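Local coordinates for phosphodiesterase (Salpingoeca rosetta, PDB 7CJ3), which is a multi-helix membrane protein of the bacteriorhodopsin-like family whose transmembrane domain encloses a bound retinal, at residues Y106-T111 with W127-A132; R89-I94 with L142-L147; A53-L58 with D249-E254. One frame throughout, in Å; residues are numbered along the deposited sequence.

Contact 1: Y106-T111 with W127-A132; sequences YLSMAT and WLMRYA
Met109 makes the dense centre of this contact: its side chain enters from helix 86-111, CE meeting Trp127 and CG meeting Met129. The methyl CE sits over one face of the indole, 3.9 Å from the centroid of the five-membered ring of Trp127, in a CH-pi contact. SD of Met109 stands oblique to that ring, 5.4 Å from its centroid, which makes the pair a Met-aromatic contact as well. The chain of Met109 stays straight as far as SD and then bends (chi3 58°), and this bend lays the methyl over the ring. Met109 and Met129 lie alongside one another, pointing opposite ways, their CG atoms 4.0 Å apart, and Met129 CE ends against Ser108 CB at 3.9 Å. The hydroxyl of Ser108 is taken up within its own helix, by Ile104 O.

The two helices belong to the transmembrane bundle of the microbial rhodopsin fold; their segments here run antiparallel (177°), joined by a short two-stranded hairpin. Trp127 occupies the N-cap position of helix 128-149, and Tyr131, one turn on, lines the retinal pocket.

Towards Tyr106 the packing gives way to a looser, still buried polar patch holding one water. Arg130 CD lies oblique to the phenol, 3.6 Å from Tyr106 OH, and the ring and guanidinium planes are 61° apart. The water, in the plane of the Tyr106 ring, donates to Tyr106 OH (2.8 Å) and accepts from Arg130 NH1 (2.6 Å). Each group has a second partner on helix 250-277: Tyr106 OH is hydrogen-bonded to Asp261, while Arg130 NH1 forms a salt bridge with Glu254.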
loop_
_atom_site.group_PDB
_atom_site.type_symbol
_atom_site.label_atom_id
_atom_site.label_comp_id
_atom_site.label_asym_id
_atom_site.label_seq_id
_atom_site.Cartn_x
_atom_site.Cartn_y
_atom_site.Cartn_z
ATOM N N TYR B 106 11.183 -5.625 -5.938
ATOM C CA TYR B 106 9.905 -6.227 -6.393
ATOM C C TYR B 106 9.629 -5.797 -7.842
ATOM O O TYR B 106 9.189 -6.675 -8.604
ATOM C CB TYR B 106 8.806 -5.931 -5.371
ATOM C CG TYR B 106 8.781 -6.912 -4.224
ATOM C CD1 TYR B 106 8.338 -8.213 -4.409
ATOM C CD2 TYR B 106 9.178 -6.540 -2.947
ATOM C CE1 TYR B 106 8.290 -9.119 -3.357
ATOM C CE2 TYR B 106 9.139 -7.438 -1.883
ATOM C CZ TYR B 106 8.688 -8.741 -2.079
ATOM O OH TYR B 106 8.668 -9.633 -1.033
ATOM N N LEU B 107 9.926 -4.542 -8.222
ATOM C CA LEU B 107 9.780 -4.048 -9.624
ATOM C C LEU B 107 10.584 -4.959 -10.553
ATOM O O LEU B 107 10.044 -5.352 -11.595
ATOM C CB LEU B 107 10.263 -2.595 -9.747
ATOM C CG LEU B 107 10.233 -2.000 -11.162
ATOM C CD1 LEU B 107 8.874 -2.121 -11.813
ATOM C CD2 LEU B 107 10.591 -0.528 -11.160
ATOM N N SER B 108 11.821 -5.267 -10.151
ATOM C CA SER B 108 12.804 -6.138 -10.851
ATOM C C SER B 108 12.211 -7.525 -11.125
ATOM O O SER B 108 12.217 -7.985 -12.288
ATOM C CB SER B 108 14.063 -6.200 -10.013
ATOM O OG SER B 108 14.694 -4.935 -9.974
ATOM N N MET B 109 11.677 -8.151 -10.077
ATOM C CA MET B 109 11.066 -9.502 -10.109
ATOM C C MET B 109 9.892 -9.566 -11.095
ATOM O O MET B 109 9.796 -10.579 -11.838
ATOM C CB MET B 109 10.659 -9.909 -8.693
ATOM C CG MET B 109 11.916 -10.259 -7.837
ATOM S SD MET B 109 11.591 -10.706 -6.144
ATOM C CE MET B 109 10.498 -12.095 -6.331
ATOM N N ALA B 110 9.086 -8.509 -11.172
ATOM C CA ALA B 110 7.912 -8.398 -12.078
ATOM C C ALA B 110 8.318 -8.200 -13.550
ATOM O O ALA B 110 7.571 -8.703 -14.400
ATOM C CB ALA B 110 7.013 -7.260 -11.619
ATOM N N THR B 111 9.401 -7.453 -13.831
ATOM C CA THR B 111 9.714 -6.850 -15.167
ATOM C C THR B 111 10.941 -7.475 -15.841
ATOM O O THR B 111 11.012 -7.384 -17.080
ATOM C CB THR B 111 9.985 -5.329 -15.128
ATOM O OG1 THR B 111 10.909 -4.976 -14.091
ATOM C CG2 THR B 111 8.707 -4.516 -14.985
ATOM N N TRP B 127 13.921 -17.307 -5.454
ATOM C CA TRP B 127 14.174 -15.926 -5.922
ATOM C C TRP B 127 15.315 -15.345 -5.091
ATOM O O TRP B 127 15.052 -14.933 -3.908
ATOM C CB TRP B 127 12.916 -15.090 -5.786
ATOM C CG TRP B 127 11.733 -15.572 -6.568
ATOM C CD1 TRP B 127 10.468 -15.771 -6.083
ATOM C CD2 TRP B 127 11.655 -15.825 -7.983
ATOM N NE1 TRP B 127 9.620 -16.139 -7.091
ATOM C CE2 TRP B 127 10.319 -16.194 -8.264
ATOM C CE3 TRP B 127 12.567 -15.761 -9.043
ATOM C CZ2 TRP B 127 9.887 -16.517 -9.554
ATOM C CZ3 TRP B 127 12.135 -16.094 -10.311
ATOM C CH2 TRP B 127 10.811 -16.447 -10.573
ATOM N N LEU B 128 16.521 -15.280 -5.685
ATOM C CA LEU B 128 17.743 -14.767 -5.012
ATOM C C LEU B 128 17.612 -13.255 -4.767
ATOM O O LEU B 128 18.244 -12.710 -3.821
ATOM C CB LEU B 128 18.918 -15.107 -5.926
ATOM C CG LEU B 128 19.255 -16.604 -5.990
ATOM C CD1 LEU B 128 20.105 -16.940 -7.219
ATOM C CD2 LEU B 128 19.958 -17.041 -4.707
ATOM N N MET B 129 16.778 -12.591 -5.563
ATOM C CA MET B 129 16.500 -11.133 -5.426
ATOM C C MET B 129 15.719 -10.865 -4.128
ATOM O O MET B 129 16.120 -9.954 -3.388
ATOM C CB MET B 129 15.742 -10.590 -6.641
ATOM C CG MET B 129 15.522 -9.088 -6.599
ATOM S SD MET B 129 17.021 -8.091 -6.714
ATOM C CE MET B 129 17.120 -8.028 -8.503
ATOM N N ARG B 130 14.689 -11.656 -3.824
ATOM C CA ARG B 130 13.973 -11.535 -2.525
ATOM C C ARG B 130 14.979 -11.755 -1.387
ATOM O O ARG B 130 15.059 -10.866 -0.509
ATOM C CB ARG B 130 12.766 -12.457 -2.408
ATOM C CG ARG B 130 11.914 -12.155 -1.178
ATOM C CD ARG B 130 10.511 -12.756 -1.262
ATOM N NE ARG B 130 10.550 -14.152 -1.679
ATOM C CZ ARG B 130 9.599 -14.771 -2.382
ATOM N NH1 ARG B 130 8.470 -14.149 -2.719
ATOM N NH2 ARG B 130 9.764 -16.033 -2.725
ATOM N N TYR B 131 15.754 -12.841 -1.431
ATOM C CA TYR B 131 16.799 -13.125 -0.410
ATOM C C TYR B 131 17.786 -11.942 -0.335
ATOM O O TYR B 131 18.070 -11.487 0.796
ATOM C CB TYR B 131 17.471 -14.477 -0.681
ATOM C CG TYR B 131 16.701 -15.675 -0.179
ATOM C CD1 TYR B 131 16.635 -15.975 1.190
ATOM C CD2 TYR B 131 16.063 -16.540 -1.057
ATOM C CE1 TYR B 131 15.939 -17.074 1.668
ATOM C CE2 TYR B 131 15.372 -17.657 -0.600
ATOM C CZ TYR B 131 15.306 -17.926 0.765
ATOM O OH TYR B 131 14.628 -19.034 1.212
ATOM N N ALA B 132 18.231 -11.399 -1.472
ATOM C CA ALA B 132 19.123 -10.216 -1.526
ATOM C C ALA B 132 18.508 -9.012 -0.820
ATOM O O ALA B 132 19.167 -8.408 0.016
ATOM C CB ALA B 132 19.448 -9.878 -2.960
HETATM O O HOH W 1 7.426 -12.116 -1.501
#

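Contact 2: R89-I94 with L142-L147; sequences RVLSGI and LYWCGL
The segments 89-94 and 142-147, on helices 86-111 and 128-149, run antiparallel (168°) with their axes 10.4 Å apart, and come nearest at Leu91 and Trp144, whose CA atoms are separated by 6.7 Å. Trp144 spans the gap. Its CG is anti to the backbone N (chi1 -180°), which carries the indole across to the facing helix, where NE1 donates to the backbone oxygen of Leu91, Trp144 NE1 to Leu91 O measuring 2.8 Å. The bond is somewhat bent (141° at the hydrogen). The oxygen lies almost exactly in the indole plane, whereas the donor is tilted out of the plane of the carbonyl.

Leu91 also covers a face of the same indole: its CD2 makes a CH-pi contact 3.8 Å from the centroid of the five-membered ring of Trp144, displaced toward the rim. Ile94 CB closes on the ring edge at Trp144 CD1 (3.8 Å). Beyond the indole, Leu147 CD1 is shared by Val90 CG1, at 3.5 Å, and the CD1 methyl of Ile94, which in turn meets the edge of the Tyr143 ring at CE2 (3.7 Å).

Within this helix bundle of the microbial rhodopsin type, Met272 of helix 250-277 packs on both Leu91 and Trp144, and Val21 of helix 17-41 covers Val90 and Ile94. The indole N-H is thus satisfied by a main-chain oxygen in otherwise apolar surroundings. An in-plane bond at one edge combined with a methyl over one face probably limits the tilt and rotation of the Trp144 ring; between these segments it is the one hydrogen bond found, amid hydrocarbon and aromatic contacts.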
loop_
_atom_site.group_PDB
_atom_site.type_symbol
_atom_site.label_atom_id
_atom_site.label_comp_id
_atom_site.label_asym_id
_atom_site.label_seq_id
_atom_site.Cartn_x
_atom_site.Cartn_y
_atom_site.Cartn_z
ATOM N N ARG B 89 14.089 12.059 12.495
ATOM C CA ARG B 89 14.609 12.173 11.112
ATOM C C ARG B 89 15.423 10.933 10.793
ATOM O O ARG B 89 15.172 10.306 9.751
ATOM C CB ARG B 89 15.444 13.449 10.941
ATOM N N VAL B 90 16.331 10.571 11.707
ATOM C CA VAL B 90 17.269 9.423 11.576
ATOM C C VAL B 90 16.449 8.148 11.393
ATOM O O VAL B 90 16.763 7.351 10.513
ATOM C CB VAL B 90 18.199 9.310 12.795
ATOM C CG1 VAL B 90 18.311 7.886 13.310
ATOM C CG2 VAL B 90 19.574 9.870 12.479
ATOM N N LEU B 91 15.394 7.978 12.193
ATOM C CA LEU B 91 14.583 6.745 12.214
ATOM C C LEU B 91 13.709 6.710 10.969
ATOM O O LEU B 91 13.601 5.613 10.432
ATOM C CB LEU B 91 13.768 6.671 13.506
ATOM C CG LEU B 91 14.582 6.429 14.783
ATOM C CD1 LEU B 91 13.718 6.693 16.021
ATOM C CD2 LEU B 91 15.195 5.013 14.815
ATOM N N SER B 92 13.125 7.830 10.524
ATOM C CA SER B 92 12.224 7.867 9.337
ATOM C C SER B 92 13.047 7.739 8.048
ATOM O O SER B 92 12.494 7.243 7.047
ATOM C CB SER B 92 11.351 9.082 9.315
ATOM O OG SER B 92 12.123 10.278 9.364
ATOM N N GLY B 93 14.319 8.167 8.090
ATOM C CA GLY B 93 15.280 8.083 6.972
ATOM C C GLY B 93 15.617 6.642 6.638
ATOM O O GLY B 93 15.538 6.290 5.426
ATOM N N ILE B 94 15.922 5.828 7.657
ATOM C CA ILE B 94 16.299 4.379 7.517
ATOM C C ILE B 94 15.119 3.596 6.914
ATOM O O ILE B 94 15.341 2.674 6.084
ATOM C CB ILE B 94 16.784 3.771 8.854
ATOM C CG1 ILE B 94 17.895 4.610 9.501
ATOM C CG2 ILE B 94 17.223 2.335 8.668
ATOM C CD1 ILE B 94 18.629 3.967 10.646
ATOM N N LEU B 142 16.943 -4.259 12.052
ATOM C CA LEU B 142 17.444 -4.624 13.395
ATOM C C LEU B 142 18.286 -3.473 13.950
ATOM O O LEU B 142 18.148 -3.171 15.146
ATOM C CB LEU B 142 18.255 -5.924 13.300
ATOM C CG LEU B 142 17.416 -7.187 13.151
ATOM C CD1 LEU B 142 18.304 -8.388 12.889
ATOM C CD2 LEU B 142 16.536 -7.396 14.382
ATOM N N TYR B 143 19.130 -2.850 13.122
ATOM C CA TYR B 143 19.986 -1.714 13.545
ATOM C C TYR B 143 19.070 -0.556 13.946
ATOM O O TYR B 143 19.359 0.164 14.903
ATOM C CB TYR B 143 20.990 -1.331 12.452
ATOM C CG TYR B 143 21.601 0.038 12.633
ATOM C CD1 TYR B 143 22.696 0.230 13.461
ATOM C CD2 TYR B 143 21.056 1.149 12.005
ATOM C CE1 TYR B 143 23.240 1.489 13.651
ATOM C CE2 TYR B 143 21.590 2.413 12.180
ATOM C CZ TYR B 143 22.674 2.585 13.020
ATOM O OH TYR B 143 23.194 3.833 13.202
ATOM N N TRP B 144 17.981 -0.373 13.206
ATOM C CA TRP B 144 16.939 0.642 13.489
ATOM C C TRP B 144 16.304 0.369 14.865
ATOM O O TRP B 144 15.955 1.334 15.586
ATOM C CB TRP B 144 15.920 0.608 12.350
ATOM C CG TRP B 144 14.784 1.572 12.451
ATOM C CD1 TRP B 144 14.656 2.745 11.788
ATOM C CD2 TRP B 144 13.583 1.409 13.228
ATOM N NE1 TRP B 144 13.468 3.345 12.108
ATOM C CE2 TRP B 144 12.780 2.544 12.982
ATOM C CE3 TRP B 144 13.102 0.424 14.109
ATOM C CZ2 TRP B 144 11.528 2.716 13.585
ATOM C CZ3 TRP B 144 11.865 0.591 14.687
ATOM C CH2 TRP B 144 11.087 1.722 14.432
ATOM N N CYS B 145 16.137 -0.906 15.223
ATOM C CA CYS B 145 15.506 -1.322 16.500
ATOM C C CYS B 145 16.397 -0.836 17.639
ATOM O O CYS B 145 15.823 -0.381 18.673
ATOM C CB CYS B 145 15.285 -2.833 16.570
ATOM S SG CYS B 145 13.917 -3.435 15.529
ATOM N N GLY B 146 17.727 -0.935 17.431
ATOM C CA GLY B 146 18.810 -0.448 18.319
ATOM C C GLY B 146 18.718 1.047 18.619
ATOM O O GLY B 146 18.838 1.419 19.796
ATOM N N LEU B 147 18.497 1.887 17.609
ATOM C CA LEU B 147 18.383 3.353 17.811
ATOM C C LEU B 147 17.132 3.662 18.627
ATOM O O LEU B 147 17.230 4.504 19.548
ATOM C CB LEU B 147 18.346 4.071 16.459
ATOM C CG LEU B 147 19.591 3.899 15.591
ATOM C CD1 LEU B 147 19.490 4.808 14.371
ATOM C CD2 LEU B 147 20.857 4.163 16.396
#

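Contact 3: A53-L58 with D249-E254; sequences AKFSHL and DFQVGE. With OLC ((2R)-2,3-dihydroxypropyl (9Z)-octadec-9-enoate), chain L.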
loop_
_atom_site.group_PDB
_atom_site.type_symbol
_atom_site.label_atom_id
_atom_site.label_comp_id
_atom_site.label_asym_id
_atom_site.label_seq_id
_atom_site.Cartn_x
_atom_site.Cartn_y
_atom_site.Cartn_z
ATOM N N ALA B 53 4.827 -18.479 -17.055
ATOM C CA ALA B 53 3.755 -19.145 -17.833
ATOM C C ALA B 53 3.074 -20.236 -16.990
ATOM O O ALA B 53 1.857 -20.422 -17.138
ATOM C CB ALA B 53 4.305 -19.710 -19.114
ATOM N N LYS B 54 3.814 -20.949 -16.141
ATOM C CA LYS B 54 3.247 -22.010 -15.263
ATOM C C LYS B 54 2.496 -21.343 -14.100
ATOM O O LYS B 54 1.565 -21.971 -13.535
ATOM C CB LYS B 54 4.377 -22.926 -14.777
ATOM C CG LYS B 54 3.963 -24.131 -13.938
ATOM C CD LYS B 54 5.086 -24.770 -13.145
ATOM C CE LYS B 54 4.676 -26.106 -12.546
ATOM N NZ LYS B 54 4.623 -27.211 -13.550
ATOM N N PHE B 55 2.911 -20.122 -13.740
ATOM C CA PHE B 55 2.476 -19.382 -12.528
ATOM C C PHE B 55 2.109 -17.961 -12.955
ATOM O O PHE B 55 2.972 -17.060 -12.894
ATOM C CB PHE B 55 3.605 -19.356 -11.499
ATOM C CG PHE B 55 4.091 -20.695 -10.985
ATOM C CD1 PHE B 55 3.199 -21.677 -10.576
ATOM C CD2 PHE B 55 5.450 -20.949 -10.847
ATOM C CE1 PHE B 55 3.651 -22.882 -10.062
ATOM C CE2 PHE B 55 5.901 -22.156 -10.329
ATOM C CZ PHE B 55 5.001 -23.120 -9.936
ATOM N N SER B 56 0.862 -17.770 -13.408
ATOM C CA SER B 56 0.417 -16.574 -14.161
ATOM C C SER B 56 0.129 -15.388 -13.241
ATOM O O SER B 56 -0.029 -14.285 -13.764
ATOM C CB SER B 56 -0.817 -16.919 -14.916
ATOM O OG SER B 56 -1.082 -18.267 -14.687
ATOM N N HIS B 57 0.069 -15.575 -11.929
ATOM C CA HIS B 57 -0.310 -14.503 -10.973
ATOM C C HIS B 57 0.929 -13.788 -10.435
ATOM O O HIS B 57 0.759 -12.711 -9.820
ATOM C CB HIS B 57 -1.244 -15.062 -9.889
ATOM C CG HIS B 57 -2.383 -15.838 -10.461
ATOM N ND1 HIS B 57 -3.306 -15.283 -11.351
ATOM C CD2 HIS B 57 -2.659 -17.159 -10.392
ATOM C CE1 HIS B 57 -4.140 -16.221 -11.762
ATOM N NE2 HIS B 57 -3.788 -17.376 -11.164
ATOM N N LEU B 58 2.123 -14.324 -10.716
ATOM C CA LEU B 58 3.394 -13.906 -10.060
ATOM C C LEU B 58 3.752 -12.462 -10.442
ATOM O O LEU B 58 4.108 -11.695 -9.524
ATOM C CB LEU B 58 4.491 -14.927 -10.373
ATOM C CG LEU B 58 4.345 -16.263 -9.640
ATOM C CD1 LEU B 58 5.564 -17.157 -9.830
ATOM C CD2 LEU B 58 4.139 -16.037 -8.168
ATOM N N ASP B 249 0.542 -24.632 -2.400
ATOM C CA ASP B 249 1.270 -24.525 -3.695
ATOM C C ASP B 249 2.120 -23.241 -3.698
ATOM O O ASP B 249 2.057 -22.436 -2.749
ATOM C CB ASP B 249 0.320 -24.607 -4.902
ATOM C CG ASP B 249 -0.696 -23.476 -5.079
ATOM O OD1 ASP B 249 -1.640 -23.447 -4.316
ATOM O OD2 ASP B 249 -0.545 -22.643 -6.019
ATOM N N PHE B 250 2.902 -23.050 -4.753
ATOM C CA PHE B 250 3.956 -22.020 -4.854
ATOM C C PHE B 250 3.340 -20.623 -4.793
ATOM O O PHE B 250 3.782 -19.800 -3.913
ATOM C CB PHE B 250 4.737 -22.208 -6.154
ATOM C CG PHE B 250 5.934 -21.309 -6.185
ATOM C CD1 PHE B 250 6.930 -21.449 -5.228
ATOM C CD2 PHE B 250 6.018 -20.277 -7.119
ATOM C CE1 PHE B 250 8.016 -20.585 -5.227
ATOM C CE2 PHE B 250 7.111 -19.422 -7.117
ATOM C CZ PHE B 250 8.107 -19.579 -6.172
ATOM N N GLN B 251 2.354 -20.395 -5.683
ATOM C CA GLN B 251 1.642 -19.100 -5.868
ATOM C C GLN B 251 0.966 -18.651 -4.559
ATOM O O GLN B 251 1.089 -17.464 -4.217
ATOM C CB GLN B 251 0.645 -19.194 -7.026
ATOM C CG GLN B 251 1.301 -19.422 -8.366
ATOM C CD GLN B 251 0.472 -19.037 -9.569
ATOM O OE1 GLN B 251 -0.319 -19.817 -10.074
ATOM N NE2 GLN B 251 0.665 -17.834 -10.062
ATOM N N VAL B 252 0.296 -19.548 -3.831
ATOM C CA VAL B 252 -0.319 -19.187 -2.515
ATOM C C VAL B 252 0.780 -18.686 -1.572
ATOM O O VAL B 252 0.579 -17.646 -0.956
ATOM C CB VAL B 252 -1.138 -20.361 -1.916
ATOM C CG1 VAL B 252 -1.384 -20.190 -0.417
ATOM C CG2 VAL B 252 -2.479 -20.563 -2.640
ATOM N N GLY B 253 1.925 -19.375 -1.506
ATOM C CA GLY B 253 3.101 -18.957 -0.711
ATOM C C GLY B 253 3.667 -17.595 -1.121
ATOM O O GLY B 253 4.027 -16.792 -0.216
ATOM N N GLU B 254 3.772 -17.335 -2.431
ATOM C CA GLU B 254 4.313 -16.059 -2.978
ATOM C C GLU B 254 3.429 -14.894 -2.527
ATOM O O GLU B 254 3.985 -13.855 -2.076
ATOM C CB GLU B 254 4.452 -16.179 -4.499
ATOM C CG GLU B 254 5.631 -17.067 -4.899
ATOM C CD GLU B 254 6.913 -16.692 -4.175
ATOM O OE1 GLU B 254 7.244 -17.366 -3.199
ATOM O OE2 GLU B 254 7.543 -15.696 -4.547
HETATM C C18 OLC L . -0.332 -4.236 0.728
HETATM C C10 OLC L . -0.942 -10.857 -2.919
HETATM C C9 OLC L . -2.153 -11.225 -2.461
HETATM C C17 OLC L . 0.654 -4.805 -0.288
HETATM C C11 OLC L . -0.655 -9.567 -3.650
HETATM C C8 OLC L . -3.324 -10.293 -2.664
HETATM C C24 OLC L . -6.988 -18.459 -10.450
HETATM C C16 OLC L . -0.016 -4.788 -1.610
HETATM C C12 OLC L . 0.513 -9.000 -2.941
HETATM C C7 OLC L . -4.524 -10.809 -1.938
HETATM C C15 OLC L . -1.110 -5.856 -1.616
HETATM C C13 OLC L . 0.391 -7.524 -2.743
HETATM C C6 OLC L . -4.873 -12.209 -2.426
HETATM C C14 OLC L . -0.616 -7.303 -1.650
HETATM C C5 OLC L . -5.209 -12.366 -3.888
HETATM C C4 OLC L . -4.403 -13.523 -4.401
HETATM C C3 OLC L . -4.856 -13.876 -5.813
HETATM C C2 OLC L . -6.232 -14.508 -5.850
HETATM C C21 OLC L . -7.090 -17.484 -8.223
HETATM C C1 OLC L . -6.111 -15.795 -6.615
HETATM C C22 OLC L . -6.782 -17.140 -9.666
HETATM O O19 OLC L . -5.066 -16.432 -6.504
HETATM O O25 OLC L . -6.241 -18.495 -11.683
HETATM O O23 OLC L . -7.587 -15.991 -10.121
HETATM O O20 OLC L . -7.205 -16.268 -7.480
#
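Phe55 and Phe250 bring the turn after helix 45-54 against the first turn of helix 250-277, at one end of the rhodopsin-type bundle. Residues Phe55 to Leu58 form a type I beta turn leading into helix 58-81, and Asp249 takes the N-cap position of helix 250-277. The two phenyl rings meet obliquely, centroids 5.2 Å apart and planes at 35°. Phe250 CD2 lies over one face of Phe55, 3.7 Å from Phe55 CE2, and the opposite face carries the CD methylene of Lys54, so the ring is sandwiched. Phe250 is enclosed differently: Leu58 CD1 comes in at its edge, 3.9 Å from Phe250 CE2, while Glu254 CG covers a face.

Gln251 reaches into the turn, stretched out from CG on (chi2 -159°). Its CG rests 3.7 Å from Phe55 CD1, obliquely to that ring, and its amide lies beside the turn backbone, its plane nearly parallel to that of the His57 imidazole (15°). Leu58 CD2 packs on Glu254 CB at 3.7 Å, against the aliphatic part of a side chain whose carboxylate forms a salt bridge with Arg243.

The second subunit borders this site: its Ser60 packs on His57, and its Gln59 is hydrogen-bonded to the OLC molecule. From the first subunit, His57 NE2 meets hydroxyl O25 of that OLC in a hydrogen bond of 2.7 Å.

Contacts 1 and 2 both join helix 86-111 to helix 128-149, their centres about 24 Å apart on opposite sides of the chain's centre, so the antiparallel pair is held together near each end. Contact 3 sits on the same side as contact 1, centres about 14 Å apart, and about 34 Å from the centre of contact 2. Along the chain the pairings enclose one another: 53-58 with 249-254 is outermost, 89-94 with 142-147 comes next, and 106-111 with 127-132 is innermost. Contacts 1 and 3 touch directly, since Arg130 and Glu254 are paired and Trp127 packs on Phe250, linking helix 128-149 to helix 250-277 in the retinal-binding bundle.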